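Local coordinates for protein glucose 1-dehydrogenase (Haloferax mediterranei, PDB 2B5W) that oxidises D-glucose to its lactone, and several other aldose sugars, with NADP(+), its preferred acceptor, or NAD(+), using a catalytic zinc ion, at residues W171-N181 against K197-R208; G185-K193 against T214-A223. The protein carries 1 engineered substitution. One frame throughout, in Å; residues are numbered along the deposited sequence.

Contact 1: residues W171-N181 against K197-R208; sequences WDPSSAFVLGN and KGYENLYCLGRR. With K (potassium ion), chain E; NAP (NADP nicotinamide-adenine-dinucleotide phosphate), chain I.
The first beta-alpha-beta unit of the Rossmann domain supplies both strands: Ser175-Leu179 and Asn201-Leu205 pair in parallel, Phe177 beside Tyr203 and Val178 beside Cys204. The bonds alternate across the seam, from Ala176 N to Asn201 O, Val178 N to Tyr203 O (3.0 Å) and Leu205 N to Val178 O, while Tyr203 N to Ala176 O is weak. At the start of the pair Ser174 O accepts from both Glu200 N and Asn201 N. On one face of the sheet the CB of Ala176 sits over the Tyr199 ring, 3.9 Å from its centroid, a CH-pi contact. On the other, Phe177 has CG anti to its backbone N (chi1 -176°), which brings the ring up against Tyr203 and Leu205: CD1 lies 3.5 Å from Tyr203 CB, and CZ meets CD1 of Leu205. Leu179 CD2 covers one face of this ring. Beyond the N-terminal ends of the strands a potassium ion joins the segments, bound by Asp172 OD1 (2.7 Å) and the carbonyl oxygens of Pro173, Lys197 and Gly198. At the C-terminal ends NADP is held by its 2'-phosphate. Arg207 NE and NH2 both donate to O3X, NH2 at 2.8 Å, and its guanidinium lies flat over N7A of the adenine; Arg208 NE reaches O2X (2.9 Å) and its NH2 reaches O1X. A leucine in place of Arg207, with no N-H for O3X, would probably leave the phosphate charge poorly balanced on that side and the adenine without its cationic cover. Arg208 is steadied by a salt bridge to Asp212. Two guanidinium groups thus share one phosphate, in keeping with the enzyme's preference for NADP(+) over NAD(+).

Contact 2: residues G185-K193 against T214-A223; sequences GLLTLAMLK and TIDIIEELDA
Leu186 and Leu189 pack against Thr214, Ile218 and Leu221, and apolar side chains carry most of this contact; helix residues 185-193 run alongside 214-220, their axes 10.5 Å apart and nearly parallel at 6°. Leu186 divides its two methyls: CD1 rests against Thr214 CB, and CD2 meets Ile218 CG1 at 3.8 Å, with Ile217 CG2 a little farther off. One turn later the first torsion of Leu189 (-176°) swings CG away from the backbone N and sets CD2 among three partners, Ile218 CG1, Leu221 CD1 at 3.8 Å and Ala223 CB at 4.0 Å. Leu189 and Leu221 pass one another in opposite directions, and the same CD1 of Leu221 comes within 4.2 Å of Ala190 CB. Below this layer Leu189 and Ile218 both touch Cys204 of the sheet, whereas Phe323 of helix 321-327 packs on Ala190 and Ile217.

The polar part is a single hydrogen bond. Lys193 runs extended along its chain until chi4 bends it, bringing NZ 2.8 Å from Leu221 O. The ammonium approaches from above the carbonyl plane, 48° out of it, while CD packs on Leu221 CD2. Leu221 O lies where the second helix ends in a Schellman motif, with Asp222 at positive phi, so the lysine charge would probably interact favourably with the negative end of the helix dipole. Asp222 OD2, 5.0 Å from Lys193 NZ, may add a weak electrostatic pull without contact.

Two near-parallel helices packed side by side on one face of a parallel sheet, each leading on to its next strand, are the classic layout of a Rossmann fold.

Contact 1 is the strand layer and contact 2 the helix layer that lies on it, their centres about 9 Å apart. The chain alternates between them: strand 175-179, helix 183-194, strand 201-206, then helix 213-220, two successive strand-helix steps. The layers touch closely, Val178 CG1 being 3.4 Å from Gly185 O and Leu202 O 3.4 Å from Ala223 CB. Near the coenzyme, Thr214 of contact 2 stands with its side chain about 6 Å from NADP (nearest atoms) and next to Asn181 and Arg208 of contact 1. Gly180 and Gly185, one from each contact, fit the Rossmann-type glycine pattern of the NADP-binding turn.

Contact 1: residues W171-N181 against K197-R208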
loop_
_atom_site.group_PDB
_atom_site.type_symbol
_atom_site.label_atom_id
_atom_site.label_comp_id
_atom_site.label_asym_id
_atom_site.label_seq_id
_atom_site.Cartn_x
_atom_site.Cartn_y
_atom_site.Cartn_z
ATOM N N TRP A 171 13.346 3.455 -5.350
ATOM C CA TRP A 171 13.407 2.999 -3.979
ATOM C C TRP A 171 14.605 2.044 -3.903
ATOM O O TRP A 171 14.704 1.070 -4.658
ATOM C CB TRP A 171 12.127 2.252 -3.623
ATOM C CG TRP A 171 11.957 1.837 -2.180
ATOM C CD1 TRP A 171 12.008 2.636 -1.055
ATOM C CD2 TRP A 171 11.664 0.520 -1.711
ATOM N NE1 TRP A 171 11.785 1.888 0.071
ATOM C CE2 TRP A 171 11.548 0.584 -0.303
ATOM C CE3 TRP A 171 11.491 -0.720 -2.342
ATOM C CZ2 TRP A 171 11.292 -0.526 0.470
ATOM C CZ3 TRP A 171 11.226 -1.792 -1.583
ATOM C CH2 TRP A 171 11.113 -1.692 -0.188
ATOM N N ASP A 172 15.506 2.337 -2.994
ATOM C CA ASP A 172 16.702 1.497 -2.815
ATOM C C ASP A 172 16.889 1.315 -1.294
ATOM O O ASP A 172 17.623 2.074 -0.632
ATOM C CB ASP A 172 17.905 2.147 -3.461
ATOM C CG ASP A 172 19.177 1.364 -3.250
ATOM O OD1 ASP A 172 19.123 0.142 -2.918
ATOM O OD2 ASP A 172 20.289 1.915 -3.393
ATOM N N PRO A 173 16.203 0.329 -0.745
ATOM C CA PRO A 173 16.170 0.140 0.702
ATOM C C PRO A 173 17.433 -0.491 1.257
ATOM O O PRO A 173 18.139 -1.229 0.547
ATOM C CB PRO A 173 15.005 -0.824 0.893
ATOM C CG PRO A 173 14.948 -1.615 -0.389
ATOM C CD PRO A 173 15.366 -0.672 -1.435
ATOM N N SER A 174 17.700 -0.196 2.514
ATOM C CA SER A 174 18.856 -0.774 3.221
ATOM C C SER A 174 18.516 -1.575 4.449
ATOM O O SER A 174 19.295 -2.460 4.810
ATOM C CB SER A 174 19.839 0.331 3.612
ATOM O OG SER A 174 20.319 0.941 2.446
ATOM N N SER A 175 17.410 -1.277 5.124
ATOM C CA SER A 175 17.023 -1.978 6.340
ATOM C C SER A 175 15.735 -2.744 6.149
ATOM O O SER A 175 14.792 -2.252 5.517
ATOM C CB SER A 175 16.910 -1.024 7.548
ATOM O OG SER A 175 16.044 0.077 7.262
ATOM N N ALA A 176 15.662 -3.931 6.756
ATOM C CA ALA A 176 14.446 -4.734 6.756
ATOM C C ALA A 176 14.196 -5.377 8.099
ATOM O O ALA A 176 15.159 -5.764 8.773
ATOM C CB ALA A 176 14.567 -5.804 5.660
ATOM N N PHE A 177 12.931 -5.513 8.483
ATOM C CA PHE A 177 12.516 -5.912 9.827
ATOM C C PHE A 177 11.354 -6.890 9.635
ATOM O O PHE A 177 10.261 -6.538 9.137
ATOM C CB PHE A 177 12.071 -4.650 10.566
ATOM C CG PHE A 177 11.684 -4.813 12.027
ATOM C CD1 PHE A 177 12.149 -5.865 12.790
ATOM C CD2 PHE A 177 10.939 -3.809 12.664
ATOM C CE1 PHE A 177 11.872 -5.952 14.155
ATOM C CE2 PHE A 177 10.621 -3.906 14.009
ATOM C CZ PHE A 177 11.118 -4.979 14.774
ATOM N N VAL A 178 11.579 -8.119 10.040
ATOM C CA VAL A 178 10.561 -9.139 9.990
ATOM C C VAL A 178 9.957 -9.198 11.380
ATOM O O VAL A 178 10.669 -9.321 12.369
ATOM C CB VAL A 178 11.177 -10.519 9.651
ATOM C CG1 VAL A 178 10.147 -11.622 9.778
ATOM C CG2 VAL A 178 11.829 -10.511 8.272
ATOM N N LEU A 179 8.648 -9.096 11.471
ATOM C CA LEU A 179 7.968 -9.232 12.745
ATOM C C LEU A 179 7.481 -10.673 12.890
ATOM O O LEU A 179 6.632 -11.147 12.123
ATOM C CB LEU A 179 6.777 -8.277 12.855
ATOM C CG LEU A 179 7.005 -6.854 12.420
ATOM C CD1 LEU A 179 5.704 -6.059 12.541
ATOM C CD2 LEU A 179 8.152 -6.159 13.085
ATOM N N GLY A 180 8.007 -11.404 13.869
ATOM C CA GLY A 180 7.644 -12.791 14.024
ATOM C C GLY A 180 8.777 -13.747 13.787
ATOM O O GLY A 180 9.548 -13.615 12.811
ATOM N N ASN A 181 8.856 -14.722 14.692
ATOM C CA ASN A 181 9.932 -15.700 14.687
ATOM C C ASN A 181 9.390 -17.095 14.517
ATOM O O ASN A 181 10.002 -18.069 14.929
ATOM C CB ASN A 181 10.780 -15.597 15.989
ATOM C CG ASN A 181 9.966 -15.855 17.232
ATOM O OD1 ASN A 181 8.782 -15.543 17.299
ATOM N ND2 ASN A 181 10.609 -16.440 18.237
ATOM N N LYS A 197 17.234 -6.761 -3.654
ATOM C CA LYS A 197 17.238 -5.387 -3.160
ATOM C C LYS A 197 18.531 -5.013 -2.412
ATOM O O LYS A 197 18.818 -3.813 -2.214
ATOM C CB LYS A 197 16.061 -5.119 -2.215
ATOM C CG LYS A 197 14.671 -5.161 -2.850
ATOM C CD LYS A 197 14.323 -3.908 -3.559
ATOM C CE LYS A 197 13.000 -4.013 -4.305
ATOM N NZ LYS A 197 13.114 -4.854 -5.530
ATOM N N GLY A 198 19.260 -5.999 -1.908
ATOM C CA GLY A 198 20.533 -5.731 -1.252
ATOM C C GLY A 198 20.416 -5.026 0.074
ATOM O O GLY A 198 21.043 -3.980 0.332
ATOM N N TYR A 199 19.601 -5.579 0.942
ATOM C CA TYR A 199 19.487 -5.078 2.315
ATOM C C TYR A 199 20.806 -5.274 3.056
ATOM O O TYR A 199 21.513 -6.261 2.834
ATOM C CB TYR A 199 18.437 -5.820 3.089
ATOM C CG TYR A 199 17.066 -5.664 2.504
ATOM C CD1 TYR A 199 16.337 -4.500 2.734
ATOM C CD2 TYR A 199 16.466 -6.689 1.782
ATOM C CE1 TYR A 199 15.051 -4.331 2.202
ATOM C CE2 TYR A 199 15.167 -6.517 1.249
ATOM C CZ TYR A 199 14.478 -5.333 1.474
ATOM O OH TYR A 199 13.182 -5.127 0.968
ATOM N N GLU A 200 21.129 -4.285 3.864
ATOM C CA GLU A 200 22.386 -4.235 4.619
ATOM C C GLU A 200 22.178 -4.608 6.076
ATOM O O GLU A 200 23.056 -5.233 6.680
ATOM C CB GLU A 200 22.976 -2.818 4.511
ATOM C CG GLU A 200 23.295 -2.406 3.072
ATOM C CD GLU A 200 23.812 -0.986 2.962
ATOM O OE1 GLU A 200 24.039 -0.334 4.008
ATOM O OE2 GLU A 200 24.001 -0.525 1.817
ATOM N N ASN A 201 21.050 -4.224 6.652
ATOM C CA ASN A 201 20.775 -4.378 8.084
ATOM C C ASN A 201 19.435 -5.065 8.285
ATOM O O ASN A 201 18.398 -4.586 7.811
ATOM C CB ASN A 201 20.782 -3.037 8.793
ATOM C CG ASN A 201 22.086 -2.327 8.641
ATOM O OD1 ASN A 201 22.162 -1.252 8.038
ATOM N ND2 ASN A 201 23.125 -2.937 9.124
ATOM N N LEU A 202 19.476 -6.227 8.920
ATOM C CA LEU A 202 18.302 -7.047 9.166
ATOM C C LEU A 202 17.950 -7.171 10.660
ATOM O O LEU A 202 18.827 -7.268 11.524
ATOM C CB LEU A 202 18.509 -8.444 8.565
ATOM C CG LEU A 202 18.837 -8.521 7.089
ATOM C CD1 LEU A 202 19.254 -9.973 6.752
ATOM C CD2 LEU A 202 17.714 -8.011 6.248
ATOM N N TYR A 203 16.659 -7.273 10.928
ATOM C CA TYR A 203 16.104 -7.277 12.287
ATOM C C TYR A 203 14.949 -8.254 12.326
ATOM O O TYR A 203 14.246 -8.407 11.331
ATOM C CB TYR A 203 15.641 -5.875 12.618
ATOM C CG TYR A 203 16.739 -4.837 12.582
ATOM C CD1 TYR A 203 17.074 -4.199 11.407
ATOM C CD2 TYR A 203 17.401 -4.441 13.754
ATOM C CE1 TYR A 203 18.061 -3.237 11.334
ATOM C CE2 TYR A 203 18.385 -3.470 13.691
ATOM C CZ TYR A 203 18.724 -2.883 12.485
ATOM O OH TYR A 203 19.703 -1.919 12.406
ATOM N N CYS A 204 14.731 -8.929 13.443
ATOM C CA CYS A 204 13.600 -9.845 13.571
ATOM C C CYS A 204 13.013 -9.758 14.987
ATOM O O CYS A 204 13.745 -9.823 15.954
ATOM C CB CYS A 204 13.963 -11.267 13.212
ATOM S SG CYS A 204 12.655 -12.462 13.315
ATOM N N LEU A 205 11.707 -9.568 15.059
ATOM C CA LEU A 205 10.976 -9.402 16.322
ATOM C C LEU A 205 10.475 -10.727 16.856
ATOM O O LEU A 205 9.815 -11.497 16.156
ATOM C CB LEU A 205 9.765 -8.495 16.101
ATOM C CG LEU A 205 9.062 -7.970 17.368
ATOM C CD1 LEU A 205 9.781 -6.744 17.872
ATOM C CD2 LEU A 205 7.580 -7.677 17.063
ATOM N N GLY A 206 10.709 -10.963 18.150
ATOM C CA GLY A 206 10.173 -12.109 18.861
ATOM C C GLY A 206 9.926 -11.713 20.321
ATOM O O GLY A 206 10.081 -10.546 20.654
ATOM N N ARG A 207 9.635 -12.693 21.155
ATOM C CA ARG A 207 9.371 -12.452 22.573
ATOM C C ARG A 207 9.831 -13.656 23.408
ATOM O O ARG A 207 9.135 -14.099 24.318
ATOM C CB ARG A 207 7.906 -12.086 22.801
ATOM C CG ARG A 207 6.897 -13.055 22.361
ATOM C CD ARG A 207 5.468 -12.559 22.539
ATOM N NE ARG A 207 4.531 -13.538 22.054
ATOM C CZ ARG A 207 3.214 -13.357 22.007
ATOM N NH1 ARG A 207 2.690 -12.199 22.403
ATOM N NH2 ARG A 207 2.428 -14.324 21.544
ATOM N N ARG A 208 11.000 -14.158 23.047
ATOM C CA ARG A 208 11.629 -15.321 23.685
ATOM C C ARG A 208 12.760 -14.943 24.604
ATOM O O ARG A 208 13.519 -13.983 24.361
ATOM C CB ARG A 208 12.209 -16.264 22.637
ATOM C CG ARG A 208 11.196 -16.807 21.657
ATOM C CD ARG A 208 10.172 -17.699 22.261
ATOM N NE ARG A 208 9.133 -18.111 21.311
ATOM C CZ ARG A 208 9.296 -19.048 20.392
ATOM N NH1 ARG A 208 10.427 -19.717 20.287
ATOM N NH2 ARG A 208 8.281 -19.351 19.569
HETATM K K K E . 20.121 -1.696 -1.152
HETATM P PA NAP I . 3.532 -18.909 14.057
HETATM O O1A NAP I . 2.423 -18.965 14.994
HETATM O O2A NAP I . 4.389 -20.183 14.052
HETATM O O5B NAP I . 4.494 -17.701 14.379
HETATM C C5B NAP I . 4.072 -16.457 14.868
HETATM C C4B NAP I . 5.246 -16.027 15.720
HETATM O O4B NAP I . 5.043 -14.678 16.077
HETATM C C3B NAP I . 5.404 -16.846 17.015
HETATM O O3B NAP I . 6.672 -17.474 17.119
HETATM C C2B NAP I . 5.183 -15.815 18.123
HETATM O O2B NAP I . 6.059 -15.934 19.232
HETATM C C1B NAP I . 5.448 -14.506 17.418
HETATM N N9A NAP I . 4.686 -13.423 18.008
HETATM C C8A NAP I . 3.318 -13.345 18.129
HETATM N N7A NAP I . 3.013 -12.185 18.739
HETATM C C5A NAP I . 4.186 -11.540 19.053
HETATM C C6A NAP I . 4.499 -10.332 19.684
HETATM N N6A NAP I . 3.558 -9.524 20.216
HETATM N N1A NAP I . 5.817 -9.966 19.827
HETATM C C2A NAP I . 6.834 -10.755 19.333
HETATM N N3A NAP I . 6.542 -11.956 18.710
HETATM C C4A NAP I . 5.246 -12.326 18.561
HETATM O O3 NAP I . 3.006 -18.818 12.557
HETATM P PN NAP I . 3.784 -18.889 11.138
HETATM O O1N NAP I . 5.143 -18.279 11.209
HETATM O O2N NAP I . 3.604 -20.212 10.459
HETATM O O5D NAP I . 2.749 -17.802 10.590
HETATM C C5D NAP I . 2.901 -16.433 10.913
HETATM C C4D NAP I . 1.623 -15.659 10.596
HETATM O O4D NAP I . 1.429 -15.691 9.179
HETATM C C3D NAP I . 0.361 -16.256 11.223
HETATM O O3D NAP I . -0.492 -15.239 11.707
HETATM C C2D NAP I . -0.269 -17.016 10.060
HETATM O O2D NAP I . -1.648 -17.250 10.174
HETATM C C1D NAP I . 0.095 -16.105 8.888
HETATM N N1N NAP I . 0.188 -16.746 7.570
HETATM C C2N NAP I . -0.412 -16.061 6.559
HETATM C C3N NAP I . -0.305 -16.522 5.278
HETATM C C7N NAP I . -0.839 -15.610 4.213
HETATM O O7N NAP I . -0.878 -16.234 2.969
HETATM N N7N NAP I . -1.218 -14.340 4.522
HETATM C C4N NAP I . 0.370 -17.711 4.971
HETATM C C5N NAP I . 0.987 -18.393 6.013
HETATM C C6N NAP I . 0.914 -17.886 7.318
HETATM P P2B NAP I . 5.675 -16.851 20.555
HETATM O O1X NAP I . 5.626 -18.255 20.235
HETATM O O2X NAP I . 6.795 -16.480 21.548
HETATM O O3X NAP I . 4.319 -16.388 21.099
#

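Contact 2: residues G185-K193 against T214-A223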
loop_
_atom_site.group_PDB
_atom_site.type_symbol
_atom_site.label_atom_id
_atom_site.label_comp_id
_atom_site.label_asym_id
_atom_site.label_seq_id
_atom_site.Cartn_x
_atom_site.Cartn_y
_atom_site.Cartn_z
ATOM N N GLY A 185 8.289 -16.233 9.392
ATOM C CA GLY A 185 9.160 -15.114 9.662
ATOM C C GLY A 185 10.620 -15.464 9.500
ATOM O O GLY A 185 11.366 -14.702 8.913
ATOM N N LEU A 186 11.045 -16.638 9.963
ATOM C CA LEU A 186 12.457 -16.971 9.886
ATOM C C LEU A 186 12.852 -17.274 8.434
ATOM O O LEU A 186 13.911 -16.889 7.975
ATOM C CB LEU A 186 12.803 -18.149 10.786
ATOM C CG LEU A 186 12.586 -17.867 12.277
ATOM C CD1 LEU A 186 12.815 -19.135 13.077
ATOM C CD2 LEU A 186 13.533 -16.838 12.782
ATOM N N LEU A 187 11.987 -17.996 7.714
ATOM C CA LEU A 187 12.239 -18.215 6.284
ATOM C C LEU A 187 12.361 -16.872 5.548
ATOM O O LEU A 187 13.277 -16.659 4.733
ATOM C CB LEU A 187 11.086 -19.038 5.702
ATOM C CG LEU A 187 11.191 -19.718 4.370
ATOM C CD1 LEU A 187 12.332 -20.704 4.372
ATOM C CD2 LEU A 187 9.840 -20.412 4.125
ATOM N N THR A 188 11.449 -15.959 5.858
ATOM C CA THR A 188 11.425 -14.661 5.254
ATOM C C THR A 188 12.705 -13.879 5.548
ATOM O O THR A 188 13.268 -13.243 4.667
ATOM C CB THR A 188 10.197 -13.885 5.684
ATOM O OG1 THR A 188 9.021 -14.579 5.242
ATOM C CG2 THR A 188 10.150 -12.548 5.081
ATOM N N LEU A 189 13.182 -13.957 6.784
ATOM C CA LEU A 189 14.406 -13.258 7.145
ATOM C C LEU A 189 15.605 -13.734 6.287
ATOM O O LEU A 189 16.390 -12.919 5.816
ATOM C CB LEU A 189 14.648 -13.449 8.641
ATOM C CG LEU A 189 15.837 -12.719 9.252
ATOM C CD1 LEU A 189 15.652 -11.243 9.215
ATOM C CD2 LEU A 189 16.060 -13.251 10.684
ATOM N N ALA A 190 15.761 -15.052 6.100
ATOM C CA ALA A 190 16.800 -15.594 5.254
ATOM C C ALA A 190 16.599 -15.195 3.805
ATOM O O ALA A 190 17.565 -14.876 3.094
ATOM C CB ALA A 190 16.866 -17.110 5.361
ATOM N N MET A 191 15.349 -15.183 3.353
ATOM C CA MET A 191 15.078 -14.684 2.012
ATOM C C MET A 191 15.491 -13.206 1.823
ATOM O O MET A 191 16.036 -12.829 0.809
ATOM C CB MET A 191 13.608 -14.853 1.628
ATOM C CG MET A 191 13.164 -16.305 1.603
ATOM S SD MET A 191 11.391 -16.503 1.356
ATOM C CE MET A 191 11.184 -15.673 -0.247
ATOM N N LEU A 192 15.215 -12.367 2.801
ATOM C CA LEU A 192 15.572 -10.964 2.729
ATOM C C LEU A 192 17.089 -10.796 2.714
ATOM O O LEU A 192 17.603 -9.923 2.043
ATOM C CB LEU A 192 14.924 -10.143 3.864
ATOM C CG LEU A 192 13.407 -10.045 3.740
ATOM C CD1 LEU A 192 12.780 -9.532 5.024
ATOM C CD2 LEU A 192 12.982 -9.138 2.564
ATOM N N LYS A 193 17.812 -11.673 3.401
ATOM C CA LYS A 193 19.253 -11.569 3.400
ATOM C C LYS A 193 19.816 -11.708 1.996
ATOM O O LYS A 193 20.845 -11.103 1.662
ATOM C CB LYS A 193 19.834 -12.650 4.313
ATOM C CG LYS A 193 21.328 -12.569 4.495
ATOM C CD LYS A 193 21.774 -13.566 5.530
ATOM C CE LYS A 193 23.293 -13.598 5.704
ATOM N NZ LYS A 193 23.709 -12.461 6.525
ATOM N N THR A 214 15.198 -20.013 17.805
ATOM C CA THR A 214 14.838 -18.949 16.858
ATOM C C THR A 214 15.755 -17.739 17.013
ATOM O O THR A 214 16.217 -17.166 16.051
ATOM C CB THR A 214 13.330 -18.511 16.912
ATOM O OG1 THR A 214 13.043 -17.753 18.095
ATOM C CG2 THR A 214 12.379 -19.691 16.975
ATOM N N ILE A 215 16.093 -17.392 18.251
ATOM C CA ILE A 215 17.085 -16.351 18.458
ATOM C C ILE A 215 18.414 -16.739 17.812
ATOM O O ILE A 215 19.105 -15.940 17.175
ATOM C CB ILE A 215 17.284 -16.080 19.973
ATOM C CG1 ILE A 215 15.967 -15.604 20.598
ATOM C CG2 ILE A 215 18.399 -15.029 20.169
ATOM C CD1 ILE A 215 16.041 -15.278 22.151
ATOM N N ASP A 216 18.792 -18.004 17.983
ATOM C CA ASP A 216 20.025 -18.443 17.454
ATOM C C ASP A 216 20.029 -18.319 15.917
ATOM O O ASP A 216 20.997 -17.902 15.340
ATOM C CB ASP A 216 20.289 -19.890 17.831
ATOM C CG ASP A 216 20.606 -20.106 19.303
ATOM O OD1 ASP A 216 20.904 -19.124 20.004
ATOM O OD2 ASP A 216 20.558 -21.279 19.776
ATOM N N ILE A 217 18.903 -18.683 15.267
ATOM C CA ILE A 217 18.840 -18.564 13.804
ATOM C C ILE A 217 18.923 -17.108 13.383
ATOM O O ILE A 217 19.662 -16.732 12.481
ATOM C CB ILE A 217 17.538 -19.217 13.273
ATOM C CG1 ILE A 217 17.712 -20.723 13.200
ATOM C CG2 ILE A 217 17.212 -18.667 11.863
ATOM C CD1 ILE A 217 16.424 -21.476 12.941
ATOM N N ILE A 218 18.175 -16.254 14.048
ATOM C CA ILE A 218 18.219 -14.827 13.754
ATOM C C ILE A 218 19.643 -14.294 13.827
ATOM O O ILE A 218 20.105 -13.640 12.942
ATOM C CB ILE A 218 17.329 -14.065 14.742
ATOM C CG1 ILE A 218 15.859 -14.357 14.486
ATOM C CG2 ILE A 218 17.571 -12.550 14.650
ATOM C CD1 ILE A 218 14.942 -14.049 15.647
ATOM N N GLU A 219 20.347 -14.607 14.908
ATOM C CA GLU A 219 21.693 -14.086 15.101
ATOM C C GLU A 219 22.730 -14.693 14.151
ATOM O O GLU A 219 23.666 -14.023 13.733
ATOM C CB GLU A 219 22.074 -14.217 16.591
ATOM C CG GLU A 219 21.211 -13.279 17.415
ATOM C CD GLU A 219 21.607 -13.178 18.896
ATOM O OE1 GLU A 219 22.088 -14.180 19.441
ATOM O OE2 GLU A 219 21.378 -12.111 19.511
ATOM N N GLU A 220 22.561 -15.970 13.828
ATOM C CA GLU A 220 23.452 -16.669 12.911
ATOM C C GLU A 220 23.316 -16.136 11.484
ATOM O O GLU A 220 24.290 -16.089 10.733
ATOM C CB GLU A 220 23.263 -18.171 13.011
ATOM C CG GLU A 220 24.341 -18.974 12.312
ATOM C CD GLU A 220 25.674 -18.939 13.047
ATOM O OE1 GLU A 220 25.695 -18.681 14.272
ATOM O OE2 GLU A 220 26.699 -19.163 12.378
ATOM N N LEU A 221 22.137 -15.604 11.162
ATOM C CA LEU A 221 21.942 -14.859 9.908
ATOM C C LEU A 221 22.519 -13.443 9.919
ATOM O O LEU A 221 22.348 -12.690 8.955
ATOM C CB LEU A 221 20.447 -14.767 9.576
ATOM C CG LEU A 221 19.808 -16.080 9.113
ATOM C CD1 LEU A 221 18.275 -15.998 9.157
ATOM C CD2 LEU A 221 20.279 -16.381 7.707
ATOM N N ASP A 222 23.209 -13.082 10.994
ATOM C CA ASP A 222 23.724 -11.708 11.208
ATOM C C ASP A 222 22.617 -10.656 11.349
ATOM O O ASP A 222 22.860 -9.466 11.155
ATOM C CB ASP A 222 24.666 -11.286 10.089
ATOM C CG ASP A 222 25.611 -10.195 10.495
ATOM O OD1 ASP A 222 26.088 -10.221 11.648
ATOM O OD2 ASP A 222 25.925 -9.269 9.723
ATOM N N ALA A 223 21.427 -11.081 11.750
ATOM C CA ALA A 223 20.347 -10.145 12.038
ATOM C C ALA A 223 20.276 -9.848 13.529
ATOM O O ALA A 223 20.798 -10.590 14.364
ATOM C CB ALA A 223 18.997 -10.703 11.508
#